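Local atomic coordinates of predicted metal-dependent hydrolase of the TIM-barrel fold (Lactobacillus casei, PDB entry 2QPX), a protein that probably acts as a zinc-dependent hydrolase of the amidohydrolase type, holding two zinc ions in a TIM-barrel fold, its substrate unknown. Residues A126-E131 / Q149-D154; Q335-H340 / N357-Q362; R299-A304 / A339-L344. All coordinates share one frame; numbering follows the deposited sequence.

Contact 1: A126-E131 / Q149-D154; sequences AIYRLE and QAFSND
Tyr128 and Asp154 join by a hydrogen bond from a buried tyrosine to a partly exposed aspartate, flanked by an apolar touch, where the turn after a barrel strand meets the helix 144-156. The tyrosine is the donor: its OH lies 2.7 Å from Asp154 OD2, an oxygen that accepts on its anti lone pair, turned away from OD1. OD2 sits at the edge of the phenol ring, near its plane and also close to CE2, while ring and carboxylate planes are 42° apart. In Tyr128, CG stands anti to the backbone N (chi1 -176°), which carries the ring out of the turn toward the helix; Asp154 leaves its own helix less directly, and its carboxylate end closes the remaining distance.

Beside this bond, Phe151 brings the CE1–CZ side of its ring to the start of helix 130-138. Phe151 CE1 is 3.6 Å from the backbone O of Leu130, and Phe151 CZ is 4.2 Å from Leu130 CD2, so the same ring meets a carbonyl and a methyl. Tyr128 OH is another neighbour of this ring, 4.1 Å from Phe151 CE1, and thus the polar and apolar halves adjoin. A phenylalanine in place of Tyr128 has no hydroxyl to offer, and the Asp154 carboxylate, left without that donor, would probably be freer to turn.

The arrangement belongs to a beta/alpha unit of the TIM barrel: strand 124-127 ends, Arg129 takes the N-cap position, and helix 130-138 begins. His133 stacks on the Tyr128 ring and Phe163 meets it edge-to-face, while Met210 of helix 204-221 packs against both Leu130 and Phe151.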
loop_
_atom_site.group_PDB
_atom_site.type_symbol
_atom_site.label_atom_id
_atom_site.label_comp_id
_atom_site.label_asym_id
_atom_site.label_seq_id
_atom_site.Cartn_x
_atom_site.Cartn_y
_atom_site.Cartn_z
ATOM N N ALA A 126 -19.714 0.516 28.133
ATOM C CA ALA A 126 -18.273 0.295 28.312
ATOM C C ALA A 126 -17.772 -0.940 27.563
ATOM O O ALA A 126 -18.395 -2.014 27.564
ATOM C CB ALA A 126 -17.963 0.106 29.819
ATOM N N ILE A 127 -16.574 -0.784 27.027
ATOM C CA ILE A 127 -15.716 -1.841 26.442
ATOM C C ILE A 127 -14.554 -2.085 27.401
ATOM O O ILE A 127 -13.942 -1.145 27.913
ATOM C CB ILE A 127 -15.164 -1.446 25.039
ATOM C CG1 ILE A 127 -16.323 -1.238 24.022
ATOM C CG2 ILE A 127 -14.103 -2.446 24.505
ATOM C CD1 ILE A 127 -17.061 -2.505 23.562
ATOM N N TYR A 128 -14.284 -3.365 27.671
ATOM C CA TYR A 128 -13.295 -3.803 28.669
ATOM C C TYR A 128 -11.929 -3.910 28.035
ATOM O O TYR A 128 -11.678 -4.794 27.212
ATOM C CB TYR A 128 -13.712 -5.175 29.163
ATOM C CG TYR A 128 -12.905 -5.812 30.282
ATOM C CD1 TYR A 128 -11.674 -6.408 30.076
ATOM C CD2 TYR A 128 -13.414 -5.857 31.566
ATOM C CE1 TYR A 128 -10.983 -7.003 31.126
ATOM C CE2 TYR A 128 -12.752 -6.484 32.604
ATOM C CZ TYR A 128 -11.512 -7.052 32.380
ATOM O OH TYR A 128 -10.791 -7.668 33.380
ATOM N N ARG A 129 -11.034 -3.021 28.420
ATOM C CA ARG A 129 -9.666 -3.085 27.887
ATOM C C ARG A 129 -8.858 -4.137 28.669
ATOM O O ARG A 129 -8.644 -4.036 29.911
ATOM C CB ARG A 129 -8.972 -1.720 27.952
ATOM C CG ARG A 129 -7.621 -1.756 27.232
ATOM C CD ARG A 129 -6.900 -0.487 27.262
ATOM N NE ARG A 129 -7.475 0.472 26.341
ATOM C CZ ARG A 129 -6.813 1.508 25.857
ATOM N NH1 ARG A 129 -5.578 1.756 26.256
ATOM N NH2 ARG A 129 -7.385 2.285 24.982
ATOM N N LEU A 130 -8.400 -5.147 27.952
ATOM C CA LEU A 130 -7.696 -6.253 28.597
ATOM C C LEU A 130 -6.409 -5.837 29.321
ATOM O O LEU A 130 -6.191 -6.202 30.452
ATOM C CB LEU A 130 -7.399 -7.329 27.554
ATOM C CG LEU A 130 -8.656 -8.079 27.035
ATOM C CD1 LEU A 130 -8.266 -8.871 25.752
ATOM C CD2 LEU A 130 -9.271 -9.024 28.089
ATOM N N GLU A 131 -5.536 -5.129 28.617
ATOM C CA GLU A 131 -4.197 -4.875 29.148
ATOM C C GLU A 131 -4.217 -4.004 30.406
ATOM O O GLU A 131 -3.411 -4.194 31.316
ATOM C CB GLU A 131 -3.223 -4.332 28.097
ATOM C CG GLU A 131 -2.873 -5.311 26.991
ATOM C CD GLU A 131 -3.922 -5.498 25.886
ATOM O OE1 GLU A 131 -4.970 -4.776 25.879
ATOM O OE2 GLU A 131 -3.631 -6.373 25.023
ATOM N N GLN A 149 -5.459 -16.117 38.018
ATOM C CA GLN A 149 -6.780 -16.482 38.543
ATOM C C GLN A 149 -7.671 -15.247 38.725
ATOM O O GLN A 149 -8.834 -15.240 38.310
ATOM C CB GLN A 149 -6.658 -17.274 39.857
ATOM C CG GLN A 149 -8.003 -17.616 40.455
ATOM C CD GLN A 149 -7.861 -18.414 41.731
ATOM O OE1 GLN A 149 -7.927 -17.862 42.828
ATOM N NE2 GLN A 149 -7.622 -19.704 41.593
ATOM N N ALA A 150 -7.104 -14.204 39.323
ATOM C CA ALA A 150 -7.870 -12.998 39.611
ATOM C C ALA A 150 -8.285 -12.284 38.307
ATOM O O ALA A 150 -9.435 -11.861 38.146
ATOM C CB ALA A 150 -7.083 -12.056 40.501
ATOM N N PHE A 151 -7.328 -12.161 37.402
ATOM C CA PHE A 151 -7.560 -11.446 36.149
ATOM C C PHE A 151 -8.542 -12.221 35.283
ATOM O O PHE A 151 -9.497 -11.638 34.760
ATOM C CB PHE A 151 -6.233 -11.191 35.428
ATOM C CG PHE A 151 -6.387 -10.719 34.001
ATOM C CD1 PHE A 151 -6.912 -9.467 33.727
ATOM C CD2 PHE A 151 -6.112 -11.553 32.940
ATOM C CE1 PHE A 151 -7.088 -9.056 32.388
ATOM C CE2 PHE A 151 -6.285 -11.134 31.610
ATOM C CZ PHE A 151 -6.750 -9.881 31.349
ATOM N N SER A 152 -8.309 -13.525 35.109
ATOM C CA SER A 152 -9.207 -14.313 34.284
ATOM C C SER A 152 -10.627 -14.317 34.860
ATOM O O SER A 152 -11.613 -14.312 34.120
ATOM C CB SER A 152 -8.648 -15.758 34.068
ATOM O OG SER A 152 -8.582 -16.472 35.267
ATOM N N ASN A 153 -10.765 -14.398 36.179
ATOM C CA ASN A 153 -12.118 -14.299 36.770
ATOM C C ASN A 153 -12.795 -12.958 36.407
ATOM O O ASN A 153 -13.974 -12.928 36.085
ATOM C CB ASN A 153 -12.085 -14.453 38.287
ATOM C CG ASN A 153 -11.899 -15.898 38.731
ATOM O OD1 ASN A 153 -12.087 -16.839 37.954
ATOM N ND2 ASN A 153 -11.555 -16.073 40.015
ATOM N N ASP A 154 -12.031 -11.860 36.443
ATOM C CA ASP A 154 -12.559 -10.547 36.070
ATOM C C ASP A 154 -13.036 -10.491 34.611
ATOM O O ASP A 154 -14.100 -9.967 34.315
ATOM C CB ASP A 154 -11.550 -9.459 36.397
ATOM C CG ASP A 154 -12.195 -8.108 36.591
ATOM O OD1 ASP A 154 -12.913 -7.951 37.595
ATOM O OD2 ASP A 154 -12.010 -7.194 35.751
#

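Contact 2: Q335-H340 / N357-Q362; sequences QALVAH and NAICWQ
Leu337 reaches from helix 323-342 to Ile359 and Cys360 of helix 349-367, placing its two methyls on different neighbours. The tight point is Leu337 CD1 against Cys360 SG, 3.4 Å apart, a close approach between a methyl and a sulfur. Its other branch is more relaxed, with Leu337 CD2 at 4.2 Å from Ile359 CD1. The leucine CG stands anti to the carbonyl carbon (chi1 -65°), and from there the fork spreads to serve both partners, all three residues being buried. These are the last two long helices of the TIM-barrel chain, and here they meet through side chains alone: the nearest pair of CA atoms, those of Leu337 and Ile359, is 9.3 Å apart. Phe301 of helix 297-304 also packs on Leu337 and Ile359, extending the apolar cluster to a third helix.

The more exposed side of helix 349-367 is organised differently, by polar bonds within the helix. Trp361 NE1 donates to Asn357 OD1 over 2.9 Å, nearly in the indole plane but 38° out of the amide carbonyl plane. Around it the helix widens into a pi-type turn, and Asn357 O accepts from both Trp361 N and Gln362 N, at 3.1 and 2.9 Å, from opposite faces of its plane. That carbonyl oxygen also lies over one face of the indole, toward its rim, while Gln362 itself is exposed.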
loop_
_atom_site.group_PDB
_atom_site.type_symbol
_atom_site.label_atom_id
_atom_site.label_comp_id
_atom_site.label_asym_id
_atom_site.label_seq_id
_atom_site.Cartn_x
_atom_site.Cartn_y
_atom_site.Cartn_z
ATOM N N GLN A 335 -19.887 11.318 4.204
ATOM C CA GLN A 335 -19.506 11.776 2.856
ATOM C C GLN A 335 -18.921 10.637 2.019
ATOM O O GLN A 335 -19.233 10.492 0.808
ATOM C CB GLN A 335 -18.528 12.941 2.942
ATOM C CG GLN A 335 -18.055 13.433 1.601
ATOM C CD GLN A 335 -17.106 14.604 1.716
ATOM O OE1 GLN A 335 -17.428 15.758 1.326
ATOM N NE2 GLN A 335 -15.939 14.334 2.245
ATOM N N ALA A 336 -18.078 9.811 2.642
ATOM C CA ALA A 336 -17.487 8.667 1.936
ATOM C C ALA A 336 -18.561 7.710 1.456
ATOM O O ALA A 336 -18.449 7.139 0.356
ATOM C CB ALA A 336 -16.465 7.952 2.827
ATOM N N LEU A 337 -19.558 7.459 2.291
ATOM C CA LEU A 337 -20.617 6.541 1.927
ATOM C C LEU A 337 -21.397 7.056 0.717
ATOM O O LEU A 337 -21.683 6.290 -0.210
ATOM C CB LEU A 337 -21.563 6.327 3.074
ATOM C CG LEU A 337 -21.031 5.646 4.332
ATOM C CD1 LEU A 337 -22.119 5.691 5.431
ATOM C CD2 LEU A 337 -20.593 4.223 4.048
ATOM N N VAL A 338 -21.750 8.344 0.729
ATOM C CA VAL A 338 -22.467 8.902 -0.442
ATOM C C VAL A 338 -21.653 8.791 -1.716
ATOM O O VAL A 338 -22.176 8.385 -2.751
ATOM C CB VAL A 338 -22.844 10.380 -0.201
ATOM C CG1 VAL A 338 -23.475 11.046 -1.452
ATOM C CG2 VAL A 338 -23.782 10.504 0.994
ATOM N N ALA A 339 -20.365 9.139 -1.651
ATOM C CA ALA A 339 -19.498 9.141 -2.814
ATOM C C ALA A 339 -19.320 7.722 -3.333
ATOM O O ALA A 339 -19.272 7.505 -4.520
ATOM C CB ALA A 339 -18.137 9.763 -2.486
ATOM N N HIS A 340 -19.263 6.749 -2.434
ATOM C CA HIS A 340 -19.054 5.367 -2.833
ATOM C C HIS A 340 -20.307 4.768 -3.457
ATOM O O HIS A 340 -20.263 4.129 -4.523
ATOM C CB HIS A 340 -18.662 4.516 -1.624
ATOM C CG HIS A 340 -18.367 3.085 -1.976
ATOM N ND1 HIS A 340 -17.169 2.689 -2.542
ATOM C CD2 HIS A 340 -19.139 1.973 -1.905
ATOM C CE1 HIS A 340 -17.205 1.382 -2.745
ATOM N NE2 HIS A 340 -18.383 0.918 -2.365
ATOM N N ASN A 357 -27.136 1.097 5.990
ATOM C CA ASN A 357 -27.674 0.827 7.293
ATOM C C ASN A 357 -26.784 -0.178 8.093
ATOM O O ASN A 357 -26.551 0.009 9.282
ATOM C CB ASN A 357 -29.110 0.309 7.210
ATOM C CG ASN A 357 -30.137 1.407 7.071
ATOM O OD1 ASN A 357 -30.018 2.461 7.681
ATOM N ND2 ASN A 357 -31.206 1.121 6.304
ATOM N N ALA A 358 -26.341 -1.240 7.423
ATOM C CA ALA A 358 -25.477 -2.258 8.018
ATOM C C ALA A 358 -24.241 -1.589 8.609
ATOM O O ALA A 358 -23.885 -1.775 9.776
ATOM C CB ALA A 358 -25.107 -3.298 6.936
ATOM N N ILE A 359 -23.589 -0.790 7.773
ATOM C CA ILE A 359 -22.306 -0.198 8.134
ATOM C C ILE A 359 -22.436 0.817 9.291
ATOM O O ILE A 359 -21.629 0.821 10.228
ATOM C CB ILE A 359 -21.675 0.463 6.919
ATOM C CG1 ILE A 359 -21.388 -0.573 5.805
ATOM C CG2 ILE A 359 -20.396 1.221 7.279
ATOM C CD1 ILE A 359 -21.040 0.023 4.409
ATOM N N CYS A 360 -23.469 1.677 9.215
ATOM C CA CYS A 360 -23.609 2.765 10.147
ATOM C C CYS A 360 -24.066 2.339 11.560
ATOM O O CYS A 360 -23.656 2.943 12.558
ATOM C CB CYS A 360 -24.525 3.842 9.533
ATOM S SG CYS A 360 -23.742 4.750 8.227
ATOM N N TRP A 361 -24.938 1.338 11.637
ATOM C CA TRP A 361 -25.503 0.955 12.908
ATOM C C TRP A 361 -25.924 -0.511 13.048
ATOM O O TRP A 361 -25.874 -1.068 14.137
ATOM C CB TRP A 361 -26.725 1.852 13.272
ATOM C CG TRP A 361 -27.842 1.754 12.278
ATOM C CD1 TRP A 361 -27.974 2.446 11.122
ATOM C CD2 TRP A 361 -28.961 0.855 12.347
ATOM N NE1 TRP A 361 -29.112 2.033 10.445
ATOM C CE2 TRP A 361 -29.731 1.060 11.184
ATOM C CE3 TRP A 361 -29.376 -0.108 13.278
ATOM C CZ2 TRP A 361 -30.884 0.322 10.914
ATOM C CZ3 TRP A 361 -30.527 -0.856 12.998
ATOM C CH2 TRP A 361 -31.257 -0.629 11.836
ATOM N N GLN A 362 -26.427 -1.109 11.971
ATOM C CA GLN A 362 -27.125 -2.360 12.127
ATOM C C GLN A 362 -26.204 -3.557 12.399
ATOM O O GLN A 362 -26.522 -4.407 13.235
ATOM C CB GLN A 362 -28.033 -2.615 10.928
ATOM C CG GLN A 362 -28.931 -3.813 11.064
ATOM C CD GLN A 362 -29.614 -4.161 9.751
ATOM O OE1 GLN A 362 -28.979 -4.206 8.685
ATOM N NE2 GLN A 362 -30.890 -4.446 9.826
#

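Contact 3: R299-A304 / A339-L344; sequences RVFNEA and AHFNQL
Phe301 and His340 form a T-shaped (edge-to-face) pair between helices 297-304 and 323-342, on the helical outside of the TIM barrel. The phenyl supplies the edge and the imidazole the face: Phe301 CE2 stands 3.6 Å from His340 CG, over the rim of the imidazole instead of its middle. The planes are 77° apart and the ring centroids 5.2 Å. The two side chains cross at about a right angle, each with CG anti to its backbone N, an arrangement that brings the two rings together between the helices.

Asn302, next along the chain, approaches the same imidazole in another way. Its amide and the histidine run past each other in opposite directions, and OD1 lies at the ring edge to accept from ND1. A phenyl edge over a face and an amide oxygen at the rim thus restrain the imidazole in two directions. NE2 is hydrogen-bonded to Tyr310 OH, so both ring nitrogens of this buried histidine have partners.

Phe341 adds an apolar touch, its CE2 coming to 4.4 Å from Phe301 CZ. Within its own segment it also backs the histidine: His340 CD2 lies 3.7 Å above the Phe341 ring, over its centre. Helix 349-367 packs against this aromatic group through Ile359, which touches both phenylalanines. Helix 297-304 also meets the other subunits: Arg299 forms a salt bridge with Glu306 of the second subunit, and Asn302 packs on Arg299 of the third. In the hydrogen bond to Asn302, His340 ND1 is 2.9 Å from Asn302 OD1 and 42° above the carbonyl plane, with an N-H...O angle of 148°.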
loop_
_atom_site.group_PDB
_atom_site.type_symbol
_atom_site.label_atom_id
_atom_site.label_comp_id
_atom_site.label_asym_id
_atom_site.label_seq_id
_atom_site.Cartn_x
_atom_site.Cartn_y
_atom_site.Cartn_z
ATOM N N ARG A 299 -11.218 7.874 -0.237
ATOM C CA ARG A 299 -10.368 6.904 -0.945
ATOM C C ARG A 299 -10.026 5.712 -0.076
ATOM O O ARG A 299 -10.028 4.573 -0.555
ATOM C CB ARG A 299 -9.123 7.536 -1.544
ATOM C CG ARG A 299 -7.968 7.787 -0.671
ATOM C CD ARG A 299 -6.754 8.373 -1.487
ATOM N NE ARG A 299 -7.159 9.665 -2.020
ATOM C CZ ARG A 299 -7.028 10.822 -1.400
ATOM N NH1 ARG A 299 -6.395 10.927 -0.226
ATOM N NH2 ARG A 299 -7.502 11.911 -2.001
ATOM N N VAL A 300 -9.797 5.945 1.218
ATOM C CA VAL A 300 -9.580 4.842 2.167
ATOM C C VAL A 300 -10.800 3.953 2.311
ATOM O O VAL A 300 -10.678 2.721 2.272
ATOM C CB VAL A 300 -9.032 5.336 3.536
ATOM C CG1 VAL A 300 -9.009 4.202 4.562
ATOM C CG2 VAL A 300 -7.609 5.914 3.319
ATOM N N PHE A 301 -12.002 4.535 2.390
ATOM C CA PHE A 301 -13.196 3.729 2.406
ATOM C C PHE A 301 -13.278 2.867 1.150
ATOM O O PHE A 301 -13.537 1.649 1.204
ATOM C CB PHE A 301 -14.451 4.596 2.554
ATOM C CG PHE A 301 -15.700 3.791 2.609
ATOM C CD1 PHE A 301 -16.148 3.279 3.823
ATOM C CD2 PHE A 301 -16.383 3.468 1.462
ATOM C CE1 PHE A 301 -17.267 2.458 3.858
ATOM C CE2 PHE A 301 -17.483 2.639 1.500
ATOM C CZ PHE A 301 -17.931 2.148 2.676
ATOM N N ASN A 302 -13.082 3.498 -0.011
ATOM C CA ASN A 302 -13.194 2.769 -1.246
ATOM C C ASN A 302 -12.203 1.610 -1.303
ATOM O O ASN A 302 -12.540 0.507 -1.723
ATOM C CB ASN A 302 -12.935 3.685 -2.437
ATOM C CG ASN A 302 -13.993 4.748 -2.636
ATOM O OD1 ASN A 302 -15.117 4.634 -2.135
ATOM N ND2 ASN A 302 -13.633 5.803 -3.402
ATOM N N GLU A 303 -10.971 1.877 -0.922
ATOM C CA GLU A 303 -9.926 0.851 -0.941
ATOM C C GLU A 303 -10.271 -0.298 0.025
ATOM O O GLU A 303 -10.113 -1.471 -0.312
ATOM C CB GLU A 303 -8.559 1.443 -0.578
ATOM C CG GLU A 303 -7.948 2.361 -1.624
ATOM C CD GLU A 303 -6.772 3.184 -1.096
ATOM O OE1 GLU A 303 -6.117 2.756 -0.115
ATOM O OE2 GLU A 303 -6.510 4.289 -1.662
ATOM N N ALA A 304 -10.793 0.084 1.187
ATOM C CA ALA A 304 -11.168 -0.844 2.257
ATOM C C ALA A 304 -12.220 -1.869 1.842
ATOM O O ALA A 304 -12.213 -2.988 2.339
ATOM C CB ALA A 304 -11.652 -0.049 3.503
ATOM N N ALA A 339 -20.365 9.139 -1.651
ATOM C CA ALA A 339 -19.498 9.141 -2.814
ATOM C C ALA A 339 -19.320 7.722 -3.333
ATOM O O ALA A 339 -19.272 7.505 -4.520
ATOM C CB ALA A 339 -18.137 9.763 -2.486
ATOM N N HIS A 340 -19.263 6.749 -2.434
ATOM C CA HIS A 340 -19.054 5.367 -2.833
ATOM C C HIS A 340 -20.307 4.768 -3.457
ATOM O O HIS A 340 -20.263 4.129 -4.523
ATOM C CB HIS A 340 -18.662 4.516 -1.624
ATOM C CG HIS A 340 -18.367 3.085 -1.976
ATOM N ND1 HIS A 340 -17.169 2.689 -2.542
ATOM C CD2 HIS A 340 -19.139 1.973 -1.905
ATOM C CE1 HIS A 340 -17.205 1.382 -2.745
ATOM N NE2 HIS A 340 -18.383 0.918 -2.365
ATOM N N PHE A 341 -21.408 4.899 -2.758
ATOM C CA PHE A 341 -22.614 4.215 -3.164
ATOM C C PHE A 341 -23.387 4.903 -4.284
ATOM O O PHE A 341 -24.106 4.206 -5.025
ATOM C CB PHE A 341 -23.535 3.956 -1.988
ATOM C CG PHE A 341 -23.024 2.882 -1.069
ATOM C CD1 PHE A 341 -23.019 1.559 -1.462
ATOM C CD2 PHE A 341 -22.483 3.208 0.160
ATOM C CE1 PHE A 341 -22.501 0.573 -0.617
ATOM C CE2 PHE A 341 -21.983 2.246 1.000
ATOM C CZ PHE A 341 -21.990 0.929 0.619
ATOM N N ASN A 342 -23.240 6.203 -4.459
ATOM C CA ASN A 342 -24.033 6.873 -5.519
ATOM C C ASN A 342 -23.794 6.221 -6.867
ATOM O O ASN A 342 -24.744 5.968 -7.571
ATOM C CB ASN A 342 -23.714 8.359 -5.623
ATOM C CG ASN A 342 -24.554 9.217 -4.692
ATOM O OD1 ASN A 342 -25.413 8.721 -3.975
ATOM N ND2 ASN A 342 -24.307 10.539 -4.711
ATOM N N GLN A 343 -22.542 5.926 -7.219
ATOM C CA GLN A 343 -22.262 5.413 -8.566
ATOM C C GLN A 343 -21.898 3.925 -8.584
ATOM O O GLN A 343 -21.434 3.407 -9.600
ATOM C CB GLN A 343 -21.125 6.215 -9.208
ATOM N N LEU A 344 -22.080 3.249 -7.469
ATOM C CA LEU A 344 -21.701 1.836 -7.385
ATOM C C LEU A 344 -22.563 1.043 -8.372
ATOM O O LEU A 344 -23.794 1.187 -8.327
ATOM C CB LEU A 344 -21.932 1.305 -5.998
ATOM C CG LEU A 344 -21.220 0.008 -5.636
ATOM C CD1 LEU A 344 -19.690 0.180 -5.594
ATOM C CD2 LEU A 344 -21.804 -0.475 -4.342
#

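In the fold
Contact 2 involves buried residues throughout, while contacts 1 and 3 each include one partly exposed polar residue, Asp154 and Asn302. Contact 1 lies across the chain's centre from the others, its centre about 33 Å from that of contact 2 and about 37 Å from that of contact 3; it joins the turn after a strand, and the next helix's start, to helix 144-156 through a carboxylate acceptor. Contacts 2 and 3, centres about 9 Å apart, share helix 323-342 and merge where Leu337 CD2 meets Phe301 CZ at 3.6 Å. Contact 2 is purely apolar across its helices; contact 3 adds a polar bond and alone borders other subunits. Contact 1 alone nears the zinc site, Leu130's side chain lying about 13 Å from a zinc ion.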